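Local coordinates for protein beta-1,4-exocellulase (Thermobifida fusca, PDB 4B4H) that probably hydrolyses beta-1,4-glycosidic bonds of cellulose as a secreted family 6 cellobiohydrolase, of which this chain is the catalytic domain, at residues D4-G9 / N179-I184; P16-K21 / E34-W39; E64-Q69 / D73-Q78; D116-F121 / L127-I132; V340-A343 / A348-W351. All blocks are in the same frame, centred on the assembly; numbering follows the deposited sequence.

Contact 1 of 5, residues D4-G9 / N179-I184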
# COMPACT_ATOMS: atom_id res chain seq x y z
N ASP A 4 8.12 13.00 -16.28
CA ASP A 4 8.90 12.92 -15.05
C ASP A 4 8.05 12.52 -13.84
O ASP A 4 8.51 11.81 -12.95
CB ASP A 4 9.55 14.29 -14.80
CG ASP A 4 10.55 14.28 -13.65
OD1 ASP A 4 11.67 13.76 -13.82
OD2 ASP A 4 10.23 14.83 -12.56
N ASN A 5 6.80 12.98 -13.83
CA ASN A 5 5.89 12.75 -12.73
C ASN A 5 4.50 12.66 -13.32
O ASN A 5 3.95 13.65 -13.77
CB ASN A 5 5.97 13.90 -11.73
CG ASN A 5 5.09 13.69 -10.51
OD1 ASN A 5 4.24 12.79 -10.48
ND2 ASN A 5 5.29 14.52 -9.50
N PRO A 6 3.93 11.45 -13.36
CA PRO A 6 2.64 11.35 -14.05
C PRO A 6 1.51 12.11 -13.38
O PRO A 6 0.50 12.38 -14.02
CB PRO A 6 2.35 9.84 -14.04
CG PRO A 6 3.24 9.26 -12.98
CD PRO A 6 4.45 10.13 -12.96
N PHE A 7 1.67 12.44 -12.10
CA PHE A 7 0.68 13.21 -11.35
C PHE A 7 0.79 14.72 -11.59
O PHE A 7 -0.15 15.46 -11.31
CB PHE A 7 0.81 12.89 -9.85
CG PHE A 7 0.50 11.46 -9.53
CD1 PHE A 7 -0.82 11.05 -9.29
CD2 PHE A 7 1.52 10.51 -9.48
CE1 PHE A 7 -1.10 9.72 -9.00
CE2 PHE A 7 1.23 9.18 -9.21
CZ PHE A 7 -0.07 8.78 -8.96
N GLU A 8 1.92 15.15 -12.13
CA GLU A 8 2.18 16.57 -12.37
C GLU A 8 1.35 17.09 -13.55
O GLU A 8 1.36 16.50 -14.64
CB GLU A 8 3.67 16.79 -12.59
CG GLU A 8 4.08 18.22 -12.87
CD GLU A 8 5.59 18.40 -12.82
OE1 GLU A 8 6.33 17.47 -13.19
OE2 GLU A 8 6.03 19.49 -12.42
N GLY A 9 0.60 18.17 -13.32
CA GLY A 9 -0.25 18.79 -14.35
C GLY A 9 -1.33 17.89 -14.92
O GLY A 9 -1.71 18.02 -16.09
N ASN A 179 2.35 4.83 -21.97
CA ASN A 179 1.78 5.73 -20.95
C ASN A 179 1.48 5.00 -19.63
O ASN A 179 0.58 5.38 -18.89
CB ASN A 179 0.56 6.47 -21.51
CG ASN A 179 -0.54 5.52 -21.95
OD1 ASN A 179 -0.30 4.32 -22.07
ND2 ASN A 179 -1.74 6.05 -22.20
N VAL A 180 2.23 3.94 -19.38
CA VAL A 180 2.12 3.22 -18.10
C VAL A 180 3.34 3.53 -17.23
O VAL A 180 4.49 3.52 -17.71
CB VAL A 180 1.88 1.70 -18.31
CG1 VAL A 180 1.73 0.98 -16.98
CG2 VAL A 180 0.62 1.50 -19.11
N TYR A 181 3.08 3.85 -15.97
CA TYR A 181 4.10 4.24 -15.00
C TYR A 181 4.08 3.26 -13.84
O TYR A 181 3.21 3.32 -12.97
CB TYR A 181 3.84 5.69 -14.53
CG TYR A 181 3.90 6.71 -15.67
CD1 TYR A 181 2.84 6.84 -16.59
CD2 TYR A 181 5.00 7.55 -15.83
CE1 TYR A 181 2.90 7.75 -17.64
CE2 TYR A 181 5.06 8.47 -16.87
CZ TYR A 181 4.01 8.56 -17.76
OH TYR A 181 4.06 9.48 -18.80
N ASN A 182 5.09 2.39 -13.80
CA ASN A 182 5.15 1.33 -12.79
C ASN A 182 5.76 1.76 -11.48
O ASN A 182 6.88 2.23 -11.45
CB ASN A 182 6.02 0.17 -13.31
CG ASN A 182 5.39 -0.60 -14.46
OD1 ASN A 182 4.17 -0.75 -14.56
ND2 ASN A 182 6.23 -1.08 -15.35
N TYR A 183 5.05 1.51 -10.38
CA TYR A 183 5.62 1.72 -9.06
C TYR A 183 5.63 0.39 -8.32
O TYR A 183 4.59 -0.23 -8.13
CB TYR A 183 4.84 2.78 -8.26
CG TYR A 183 4.96 4.16 -8.84
CD1 TYR A 183 4.30 4.49 -10.04
CD2 TYR A 183 5.71 5.13 -8.20
CE1 TYR A 183 4.44 5.76 -10.60
CE2 TYR A 183 5.84 6.40 -8.74
CZ TYR A 183 5.18 6.72 -9.93
OH TYR A 183 5.31 7.98 -10.48
N ILE A 184 6.82 -0.02 -7.87
CA ILE A 184 6.93 -1.25 -7.08
C ILE A 184 6.55 -0.96 -5.64
O ILE A 184 6.99 0.02 -5.05
CB ILE A 184 8.36 -1.84 -7.11
CG1 ILE A 184 8.74 -2.32 -8.52
CG2 ILE A 184 8.46 -3.00 -6.12
CD1 ILE A 184 10.21 -2.62 -8.71

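Contact 2 of 5, residues P16-K21 / E34-W39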
# COMPACT_ATOMS: atom_id res chain seq x y z
N PRO A 16 -16.37 6.12 -10.23
CA PRO A 16 -17.80 6.39 -9.99
C PRO A 16 -18.40 5.38 -9.01
O PRO A 16 -19.24 5.74 -8.20
CB PRO A 16 -18.44 6.19 -11.37
CG PRO A 16 -17.31 6.17 -12.35
CD PRO A 16 -16.13 5.64 -11.60
N VAL A 17 -17.94 4.13 -9.09
CA VAL A 17 -18.38 3.07 -8.18
C VAL A 17 -18.09 3.47 -6.72
O VAL A 17 -19.02 3.55 -5.90
CB VAL A 17 -17.70 1.72 -8.52
CG1 VAL A 17 -18.24 0.60 -7.63
CG2 VAL A 17 -17.93 1.36 -9.98
N TRP A 18 -16.82 3.71 -6.40
CA TRP A 18 -16.44 4.14 -5.06
C TRP A 18 -17.15 5.41 -4.63
O TRP A 18 -17.67 5.50 -3.52
CB TRP A 18 -14.93 4.30 -4.92
CG TRP A 18 -14.55 4.83 -3.55
CD1 TRP A 18 -14.45 4.11 -2.36
CD2 TRP A 18 -14.30 6.23 -3.16
NE1 TRP A 18 -14.15 4.94 -1.30
CE2 TRP A 18 -14.04 6.22 -1.72
CE3 TRP A 18 -14.26 7.43 -3.85
CZ2 TRP A 18 -13.76 7.37 -1.02
CZ3 TRP A 18 -13.98 8.60 -3.12
CH2 TRP A 18 -13.72 8.56 -1.75
N SER A 19 -17.17 6.39 -5.53
CA SER A 19 -17.77 7.68 -5.21
C SER A 19 -19.21 7.57 -4.72
O SER A 19 -19.62 8.31 -3.81
CB SER A 19 -17.70 8.62 -6.42
OG SER A 19 -18.23 9.89 -6.08
N ALA A 20 -19.98 6.65 -5.32
CA ALA A 20 -21.39 6.49 -5.00
C ALA A 20 -21.61 5.93 -3.60
O ALA A 20 -22.61 6.24 -2.95
CB ALA A 20 -22.08 5.62 -6.05
N LYS A 21 -20.67 5.12 -3.11
CA LYS A 21 -20.76 4.59 -1.74
C LYS A 21 -20.34 5.62 -0.69
O LYS A 21 -20.87 5.63 0.42
CB LYS A 21 -19.93 3.32 -1.60
CG LYS A 21 -20.30 2.23 -2.58
CD LYS A 21 -19.34 1.06 -2.48
CE LYS A 21 -20.02 -0.21 -2.95
NZ LYS A 21 -20.28 -0.20 -4.42
N GLU A 34 -12.80 12.39 -4.41
CA GLU A 34 -11.37 12.13 -4.32
C GLU A 34 -11.03 10.97 -5.22
O GLU A 34 -11.88 10.12 -5.49
CB GLU A 34 -10.96 11.86 -2.87
CG GLU A 34 -11.12 13.07 -1.96
CD GLU A 34 -10.48 14.33 -2.51
OE1 GLU A 34 -9.28 14.32 -2.87
OE2 GLU A 34 -11.19 15.36 -2.59
N SER A 35 -9.79 10.96 -5.72
CA SER A 35 -9.26 9.88 -6.56
C SER A 35 -8.81 8.67 -5.74
O SER A 35 -8.04 8.80 -4.79
CB SER A 35 -8.09 10.40 -7.40
OG SER A 35 -7.60 9.40 -8.27
N THR A 36 -9.27 7.48 -6.16
CA THR A 36 -8.89 6.20 -5.54
C THR A 36 -8.45 5.24 -6.64
O THR A 36 -8.90 5.34 -7.78
CB THR A 36 -10.02 5.56 -4.66
OG1 THR A 36 -11.21 5.32 -5.43
CG2 THR A 36 -10.39 6.48 -3.47
N ALA A 37 -7.56 4.31 -6.29
CA ALA A 37 -7.05 3.36 -7.27
C ALA A 37 -8.09 2.29 -7.58
O ALA A 37 -8.93 1.98 -6.74
CB ALA A 37 -5.76 2.74 -6.75
N VAL A 38 -8.04 1.75 -8.79
CA VAL A 38 -8.89 0.62 -9.15
C VAL A 38 -8.05 -0.62 -8.90
O VAL A 38 -6.93 -0.71 -9.38
CB VAL A 38 -9.35 0.71 -10.63
CG1 VAL A 38 -9.94 -0.62 -11.10
CG2 VAL A 38 -10.34 1.86 -10.81
N TRP A 39 -8.60 -1.55 -8.13
CA TRP A 39 -7.85 -2.75 -7.72
C TRP A 39 -8.12 -3.94 -8.58
O TRP A 39 -9.25 -4.46 -8.61
CB TRP A 39 -8.15 -3.09 -6.27
CG TRP A 39 -7.50 -2.15 -5.30
CD1 TRP A 39 -7.68 -0.77 -5.20
CD2 TRP A 39 -6.50 -2.47 -4.27
NE1 TRP A 39 -6.88 -0.25 -4.21
CE2 TRP A 39 -6.17 -1.20 -3.61
CE3 TRP A 39 -5.89 -3.64 -3.82
CZ2 TRP A 39 -5.26 -1.12 -2.56
CZ3 TRP A 39 -4.98 -3.55 -2.77
CH2 TRP A 39 -4.68 -2.32 -2.15

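Contact 3 of 5, residues E64-Q69 / D73-Q78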
# COMPACT_ATOMS: atom_id res chain seq x y z
N GLU A 64 -12.04 3.79 -20.06
CA GLU A 64 -12.99 4.58 -20.84
C GLU A 64 -13.53 5.76 -20.04
O GLU A 64 -13.63 6.87 -20.55
CB GLU A 64 -14.13 3.71 -21.37
CG GLU A 64 -13.70 2.76 -22.48
CD GLU A 64 -14.84 2.06 -23.18
OE1 GLU A 64 -15.94 1.97 -22.59
OE2 GLU A 64 -14.64 1.59 -24.32
N GLU A 65 -13.88 5.50 -18.77
CA GLU A 65 -14.35 6.57 -17.90
C GLU A 65 -13.25 7.60 -17.65
O GLU A 65 -13.50 8.82 -17.67
CB GLU A 65 -14.92 6.00 -16.59
CG GLU A 65 -15.42 7.03 -15.58
CD GLU A 65 -16.64 7.82 -16.03
OE1 GLU A 65 -17.18 7.56 -17.13
OE2 GLU A 65 -17.08 8.73 -15.27
N ALA A 66 -12.02 7.13 -17.43
CA ALA A 66 -10.89 8.04 -17.25
C ALA A 66 -10.67 8.97 -18.47
O ALA A 66 -10.39 10.17 -18.32
CB ALA A 66 -9.61 7.28 -16.92
N VAL A 67 -10.79 8.39 -19.67
CA VAL A 67 -10.67 9.14 -20.93
C VAL A 67 -11.75 10.22 -20.99
O VAL A 67 -11.45 11.40 -21.26
CB VAL A 67 -10.74 8.18 -22.15
CG1 VAL A 67 -11.01 8.94 -23.43
CG2 VAL A 67 -9.45 7.40 -22.29
N ARG A 68 -12.98 9.84 -20.70
CA ARG A 68 -14.08 10.79 -20.66
C ARG A 68 -13.82 11.93 -19.67
O ARG A 68 -14.00 13.09 -20.02
CB ARG A 68 -15.38 10.06 -20.34
CG ARG A 68 -16.63 10.93 -20.34
CD ARG A 68 -17.87 10.08 -20.11
NE ARG A 68 -18.21 9.31 -21.31
CZ ARG A 68 -17.87 8.04 -21.54
NH1 ARG A 68 -17.16 7.35 -20.64
NH2 ARG A 68 -18.23 7.46 -22.67
N GLN A 69 -13.35 11.59 -18.47
CA GLN A 69 -13.07 12.62 -17.45
C GLN A 69 -11.92 13.55 -17.82
O GLN A 69 -11.83 14.66 -17.29
CB GLN A 69 -12.78 11.98 -16.09
CG GLN A 69 -13.95 11.27 -15.45
CD GLN A 69 -13.58 10.56 -14.16
OE1 GLN A 69 -12.54 10.85 -13.54
NE2 GLN A 69 -14.40 9.61 -13.76
N ASP A 73 -7.16 16.83 -21.78
CA ASP A 73 -6.01 17.24 -20.97
C ASP A 73 -5.45 16.02 -20.22
O ASP A 73 -6.15 15.02 -20.09
CB ASP A 73 -6.42 18.31 -19.95
CG ASP A 73 -6.99 19.56 -20.61
OD1 ASP A 73 -6.28 20.20 -21.41
OD2 ASP A 73 -8.16 19.89 -20.31
N PRO A 74 -4.19 16.11 -19.73
CA PRO A 74 -3.64 14.95 -19.00
C PRO A 74 -4.49 14.52 -17.79
O PRO A 74 -4.96 15.35 -17.04
CB PRO A 74 -2.26 15.44 -18.56
CG PRO A 74 -1.88 16.46 -19.59
CD PRO A 74 -3.16 17.16 -19.93
N LEU A 75 -4.69 13.20 -17.65
CA LEU A 75 -5.39 12.62 -16.50
C LEU A 75 -4.71 11.33 -16.09
O LEU A 75 -4.16 10.62 -16.94
CB LEU A 75 -6.89 12.38 -16.81
CG LEU A 75 -7.74 11.86 -15.64
CD1 LEU A 75 -9.13 12.49 -15.59
CD2 LEU A 75 -7.85 10.33 -15.68
N THR A 76 -4.81 11.01 -14.79
CA THR A 76 -4.06 9.94 -14.16
C THR A 76 -5.00 9.03 -13.38
O THR A 76 -5.75 9.48 -12.50
CB THR A 76 -2.97 10.55 -13.26
OG1 THR A 76 -2.12 11.35 -14.09
CG2 THR A 76 -2.12 9.47 -12.59
N ILE A 77 -4.96 7.75 -13.74
CA ILE A 77 -5.72 6.67 -13.08
C ILE A 77 -4.73 5.67 -12.48
O ILE A 77 -3.75 5.28 -13.12
CB ILE A 77 -6.70 5.93 -14.03
CG1 ILE A 77 -7.51 4.87 -13.27
CG2 ILE A 77 -5.96 5.29 -15.21
CD1 ILE A 77 -8.64 4.22 -14.05
N GLN A 78 -5.02 5.25 -11.28
CA GLN A 78 -4.15 4.33 -10.62
C GLN A 78 -4.77 2.92 -10.65
O GLN A 78 -5.84 2.78 -10.42
CB GLN A 78 -3.90 4.76 -9.17
CG GLN A 78 -3.30 6.13 -8.97
CD GLN A 78 -3.47 6.60 -7.56
OE1 GLN A 78 -4.40 7.24 -7.24
NE2 GLN A 78 -2.56 6.25 -6.75

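Contact 4 of 5, residues D116-F121 / L127-I132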
# COMPACT_ATOMS: atom_id res chain seq x y z
N ASP A 116 -2.82 -6.21 -22.63
CA ASP A 116 -3.60 -6.07 -23.87
C ASP A 116 -4.60 -4.92 -23.81
O ASP A 116 -4.77 -4.21 -24.79
CB ASP A 116 -4.31 -7.38 -24.22
CG ASP A 116 -3.36 -8.50 -24.57
OD1 ASP A 116 -2.18 -8.24 -24.92
OD2 ASP A 116 -3.80 -9.68 -24.50
N ILE A 117 -5.22 -4.71 -22.66
CA ILE A 117 -6.14 -3.58 -22.50
C ILE A 117 -5.39 -2.25 -22.40
O ILE A 117 -5.79 -1.25 -23.02
CB ILE A 117 -7.07 -3.74 -21.29
CG1 ILE A 117 -7.97 -4.97 -21.47
CG2 ILE A 117 -7.90 -2.48 -21.07
CD1 ILE A 117 -8.79 -5.31 -20.25
N MET A 118 -4.29 -2.21 -21.65
CA MET A 118 -3.56 -0.95 -21.52
C MET A 118 -2.95 -0.50 -22.85
O MET A 118 -2.90 0.69 -23.15
CB MET A 118 -2.52 -1.02 -20.40
CG MET A 118 -3.19 -1.24 -19.05
SD MET A 118 -2.01 -1.24 -17.71
CE MET A 118 -3.08 -1.34 -16.28
N TRP A 119 -2.51 -1.46 -23.64
CA TRP A 119 -1.98 -1.16 -24.96
C TRP A 119 -3.00 -0.43 -25.78
O TRP A 119 -2.66 0.55 -26.42
CB TRP A 119 -1.51 -2.42 -25.67
CG TRP A 119 -0.04 -2.70 -25.50
CD1 TRP A 119 0.56 -3.77 -24.84
CD2 TRP A 119 1.08 -1.90 -26.03
NE1 TRP A 119 1.93 -3.68 -24.90
CE2 TRP A 119 2.31 -2.58 -25.60
CE3 TRP A 119 1.18 -0.71 -26.76
CZ2 TRP A 119 3.56 -2.09 -25.92
CZ3 TRP A 119 2.45 -0.24 -27.09
CH2 TRP A 119 3.61 -0.91 -26.67
N ASP A 120 -4.25 -0.88 -25.78
CA ASP A 120 -5.28 -0.19 -26.56
C ASP A 120 -5.25 1.28 -26.22
O ASP A 120 -5.20 2.14 -27.10
CB ASP A 120 -6.67 -0.74 -26.24
CG ASP A 120 -6.88 -2.16 -26.72
OD1 ASP A 120 -6.21 -2.59 -27.69
OD2 ASP A 120 -7.71 -2.86 -26.12
N PHE A 121 -5.25 1.57 -24.92
CA PHE A 121 -5.35 2.93 -24.43
C PHE A 121 -4.11 3.82 -24.62
O PHE A 121 -4.17 5.03 -24.41
CB PHE A 121 -5.90 2.93 -22.99
CG PHE A 121 -7.35 2.53 -22.92
CD1 PHE A 121 -7.73 1.18 -22.88
CD2 PHE A 121 -8.36 3.49 -22.94
CE1 PHE A 121 -9.07 0.81 -22.84
CE2 PHE A 121 -9.69 3.13 -22.90
CZ PHE A 121 -10.05 1.79 -22.84
N LEU A 127 -3.58 10.28 -21.31
CA LEU A 127 -3.93 9.37 -20.22
C LEU A 127 -2.66 8.79 -19.61
O LEU A 127 -1.81 8.25 -20.32
CB LEU A 127 -4.85 8.24 -20.69
CG LEU A 127 -5.31 7.25 -19.61
CD1 LEU A 127 -6.17 7.93 -18.56
CD2 LEU A 127 -6.02 6.08 -20.26
N ARG A 128 -2.55 8.88 -18.29
CA ARG A 128 -1.40 8.33 -17.58
C ARG A 128 -1.93 7.22 -16.69
O ARG A 128 -2.84 7.45 -15.89
CB ARG A 128 -0.72 9.44 -16.77
CG ARG A 128 0.04 10.44 -17.64
CD ARG A 128 -0.19 11.85 -17.13
NE ARG A 128 0.35 12.86 -18.04
CZ ARG A 128 0.75 14.06 -17.64
NH1 ARG A 128 0.70 14.38 -16.34
NH2 ARG A 128 1.21 14.94 -18.52
N ILE A 129 -1.41 6.01 -16.88
CA ILE A 129 -1.81 4.88 -16.06
C ILE A 129 -0.66 4.62 -15.11
O ILE A 129 0.41 4.23 -15.54
CB ILE A 129 -2.07 3.61 -16.91
CG1 ILE A 129 -3.13 3.89 -17.98
CG2 ILE A 129 -2.52 2.44 -16.04
CD1 ILE A 129 -3.41 2.70 -18.88
N VAL A 130 -0.88 4.89 -13.83
CA VAL A 130 0.08 4.58 -12.78
C VAL A 130 -0.33 3.20 -12.26
O VAL A 130 -1.46 3.04 -11.83
CB VAL A 130 0.03 5.62 -11.64
CG1 VAL A 130 0.84 5.16 -10.45
CG2 VAL A 130 0.53 6.97 -12.13
N ALA A 131 0.58 2.22 -12.38
CA ALA A 131 0.33 0.84 -11.98
C ALA A 131 1.10 0.55 -10.70
O ALA A 131 2.33 0.73 -10.64
CB ALA A 131 0.77 -0.11 -13.09
N ILE A 132 0.36 0.14 -9.67
CA ILE A 132 0.98 -0.24 -8.39
C ILE A 132 1.30 -1.74 -8.42
O ILE A 132 0.40 -2.56 -8.51
CB ILE A 132 0.10 0.17 -7.18
CG1 ILE A 132 0.04 1.70 -7.06
CG2 ILE A 132 0.65 -0.39 -5.88
CD1 ILE A 132 -1.25 2.29 -7.55

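Contact 5 of 5, residues V340-A343 / A348-W351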
# COMPACT_ATOMS: atom_id res chain seq x y z
N VAL A 340 0.27 16.55 -5.24
CA VAL A 340 1.38 16.38 -6.18
C VAL A 340 2.69 16.93 -5.62
O VAL A 340 2.71 18.05 -5.09
CB VAL A 340 1.04 17.07 -7.52
CG1 VAL A 340 2.17 16.91 -8.52
CG2 VAL A 340 -0.27 16.53 -8.08
N ASN A 341 3.76 16.13 -5.71
CA ASN A 341 5.11 16.51 -5.27
C ASN A 341 5.16 17.29 -3.94
O ASN A 341 5.66 18.42 -3.87
CB ASN A 341 5.83 17.25 -6.43
CG ASN A 341 7.30 17.52 -6.15
OD1 ASN A 341 7.82 18.58 -6.54
ND2 ASN A 341 7.97 16.61 -5.47
N PRO A 342 4.60 16.70 -2.87
CA PRO A 342 4.52 17.33 -1.55
C PRO A 342 5.86 17.51 -0.80
O PRO A 342 5.93 18.32 0.14
CB PRO A 342 3.63 16.38 -0.77
CG PRO A 342 3.91 15.05 -1.37
CD PRO A 342 4.08 15.31 -2.84
N ALA A 343 6.89 16.79 -1.22
CA ALA A 343 8.15 16.72 -0.48
C ALA A 343 9.26 16.24 -1.41
O ALA A 343 8.96 15.62 -2.41
CB ALA A 343 7.99 15.75 0.69
N ALA A 348 3.93 12.08 -5.38
CA ALA A 348 2.60 12.35 -4.88
C ALA A 348 2.29 11.60 -3.61
O ALA A 348 2.86 10.53 -3.32
CB ALA A 348 1.57 11.99 -5.93
N TYR A 349 1.37 12.18 -2.85
CA TYR A 349 0.58 11.40 -1.92
C TYR A 349 -0.66 10.94 -2.66
O TYR A 349 -1.29 11.73 -3.36
CB TYR A 349 0.20 12.21 -0.67
CG TYR A 349 1.37 12.71 0.16
CD1 TYR A 349 2.62 12.07 0.17
CD2 TYR A 349 1.21 13.83 0.99
CE1 TYR A 349 3.67 12.54 0.95
CE2 TYR A 349 2.24 14.29 1.78
CZ TYR A 349 3.47 13.67 1.76
OH TYR A 349 4.47 14.18 2.55
N VAL A 350 -0.99 9.66 -2.52
CA VAL A 350 -2.09 9.04 -3.26
C VAL A 350 -3.07 8.33 -2.33
O VAL A 350 -2.73 8.06 -1.20
CB VAL A 350 -1.54 8.10 -4.36
CG1 VAL A 350 -0.81 8.91 -5.43
CG2 VAL A 350 -0.59 7.04 -3.81
N TRP A 351 -4.32 8.14 -2.76
CA TRP A 351 -5.25 7.27 -2.06
C TRP A 351 -5.36 6.01 -2.87
O TRP A 351 -6.21 5.93 -3.77
CB TRP A 351 -6.61 7.95 -1.90
CG TRP A 351 -6.72 8.92 -0.75
CD1 TRP A 351 -5.68 9.49 -0.00
CD2 TRP A 351 -7.95 9.50 -0.18
NE1 TRP A 351 -6.18 10.35 0.97
CE2 TRP A 351 -7.53 10.40 0.90
CE3 TRP A 351 -9.31 9.38 -0.47
CZ2 TRP A 351 -8.45 11.09 1.68
CZ3 TRP A 351 -10.22 10.09 0.31
CH2 TRP A 351 -9.80 10.94 1.35

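Contact 1 of 5, residues D4-G9 / N179-I184
Pro6 and Tyr181 mark the nearest backbone approach, 7.3 Å from CA to CA, between an irregular chain that makes a type I turn from Asn5 to Glu8 and the strand 180-185. The contact then rests on one proline and two tyrosines. Pro6 lays its ring over the Tyr181 ring: its CB stands 3.8 Å from the ring centroid and only 9° off the normal, a CH-pi contact nearly above the centre of the face. The proline meets Tyr183 quite differently, at the edge of that ring, where Pro6 CD lies 3.4 Å from Tyr183 OH. Two residues apart on the strand, both tyrosines point toward the turn, each with CG anti to the carbonyl carbon. Their hydroxyls are held elsewhere: Tyr181 OH is bonded to Val3 N and Tyr183 OH to Asp347 OD2. A leucine in place of Tyr181 would probably lose the flat face beneath Pro6 and leave Val3 N without its hydroxyl partner. The turn has its own brace, because Asn5 OD1 accepts from Phe7 N at 3.1 Å, above the carbonyl plane, while Asn5 ND2 reaches Asp347 O. Phe7 packs on Val130, Ala348 and Val350. Asp4, just before Asn5, is a calcium ligand in a structure of this protein, though no calcium is bound here. The Asx turn at Asn5 and the proline-on-tyrosine contact belong to an N-terminal segment lying inside the strand ring of the family 6 alpha/beta barrel.

Contact 2 of 5, residues P16-K21 / E34-W39
An N-terminal helix covering the approach to a barrel strand is the setting here: Trp18 of helix 16-24 packs on Thr36 and Glu34, just ahead of strand 38-40. The closest pair of CA atoms, Trp18 and Thr36, lies 7.8 Å apart, and the indole fills the interval. With CG opposite the backbone N (chi1 176°), the indole is thrown out from the helix, across the threonine. Thr36 CG2 then points into one face, 3.9 Å from the centroid of the six-membered ring and 8° off its normal, a well-centred CH-pi contact. The threonine's other branch also touches, with OG1 3.9 Å from Trp18 CG. Farther out, Trp18 CZ3 approaches Glu34 O obliquely at 3.5 Å. The polar corner of the indole is fixed from outside: Trp18 NE1 donates to Pro355 O, and Pro354 also touches the ring. An alanine at this position would probably strip the cover from the Thr36 methyl and leave Pro355 O without its indole donor. Glu357, a predicted substrate-binding residue, lies about 4 Å from the Trp18 side chain, and Trp39, another, follows in the strand. The arrangement is consistent with second-shell packing behind the substrate cleft of a family 6 glycoside hydrolase.

Contact 3 of 5, residues E64-Q69 / D73-Q78
Ala66, Gln69 and Leu75 form most of an apolar helix-on-strand contact on the outer layer of the alpha/beta barrel, where helix 59-70 folds back on strand 75-81, the next strand in the chain. The two short axes run nearly antiparallel, at 156°, and approach to 8.6 Å. Ala66 faces the strand with its short side chain, and its CB meets Leu75 CD2 at 3.7 Å. Leu75 uses both of its branches: while CD2 sits against Ala66, CD1 reaches the next turn of the helix and lies 3.7 Å from Gln69 CB. Gln69 contributes only the root of its side chain to the apolar layer. Ile77, two residues on from Leu75 and on the same face of the strand, adds a looser touch, its CD1 being 4.3 Å from Ala66 CB. Beyond CG the Gln69 chain runs extended, and its amide turns to polar partners. Gln69 NE2 donates to Glu65 OE2 at 3.2 Å in an almost straight bond (172°) that arrives on the anti side of the carboxylate, 28° out of its plane, and it also bonds to Val14 O. The other oxygen, Glu65 OE1, faces Arg68 NH1 at 3.5 Å in a salt bridge along the helix. The chemistry is divided accordingly: nothing polar bonds across the interface itself, which rests on methyl contacts, while a glutamine–glutamate–arginine chain holds the flank of the helix and probably limits the rotation of Gln69.

Contact 4 of 5, residues D116-F121 / L127-I132
Met118 has its CG anti to the carbonyl carbon (chi1 -63°), and beyond CG the chain is extended, which carries the thioether from the helix out across Ile129. The isoleucine answers with two branches. Its CG2 stands opposite the backbone N and its CG1 opposite the carbonyl carbon, and the fork receives the methionine at two points. Near the helix, Met118 CG lies 3.9 Å from Ile129 CD1. Nearer the strand, the terminal methyl closes the contact, with Met118 CE 3.8 Å from Ile129 CG2, and the sulfur rests at 4.1 Å from that same CG2. The two side chains therefore run across each other at a slant, in touch for most of the methionine's length. A second, slighter contact lies one helical turn on, where Phe121 CB meets Leu127 CD2 at 4.2 Å. Although Phe121 starts toward the strand, its ring leads away and packs on Leu63 and Glu64 of helix 59-70. Leu127 likewise has a second neighbour in that helix, Ala66. Met118 reaches beyond strand 127-133, also touching Val79 of strand 75-81 and Val180 of strand 180-185, so that one side chain touches three neighbouring strands. Strand 75-81, helix 103-121 and strand 127-133 follow in sequence, with the two strands parallel neighbours: this is a beta-alpha-beta crossover, the repeating element of an alpha/beta barrel.

Contact 5 of 5, residues V340-A343 / A348-W351
Val340 opens the segment as the antiparallel partner of Ala348 in a non-hydrogen-bonded pair, their CA atoms 4.4 Å apart. Asn341 comes next with positive phi (41°) and its side chain directed away from the strand; its N still lies 4.0 Å from Ala348 CA, and its ND2 bonds to Val346 O within the same hairpin. Pro342 then turns back and makes the main contact. Its CG sits over the centre of the Tyr349 ring, 3.3 Å from the centroid and 9° off the normal, a close CH-pi contact. The CG-CB edge of the pyrrolidine presses on the face, with Pro342 CB 3.6 Å from Tyr349 CE2, while Pro342 CD approaches Ala348 CA at 3.9 Å. With CG anti to the carbonyl carbon, the Tyr349 ring is brought back beside the loop, and chi2 of -25° sets which way its face is turned. Ala343 ends the walk with a light touch, its CB 4.3 Å from Tyr349 OH. The loop belongs to a short hairpin at the border of the barrel sheet: strand 339-340 pairs with 346-350, which in turn runs parallel to 283-287, so that Ala348 packs on Leu285 and Tyr349 on Ile286.

All five contacts reach one curled sheet, the strand ring of the catalytic domain. Contacts 3 and 4, about 10 Å apart between centres, are successive helix-on-strand units on its outside, joined by backbone bonds between strands 75-81 and 127-133. Contact 2 adjoins contact 3 through the pairing of strands 38-40 and 75-81. Contact 1 lies inside the ring, about 11 Å from contact 4 and about 12 Å from contact 5, centre to centre; Pro6 and Phe7 both meet contact 3, and Phe7 also meets contact 5. Along the chain, contacts 2, 3 and 4 all fall between the two segments of contact 1, and contact 5 follows. The N-terminal segment thus ties early and late strands together.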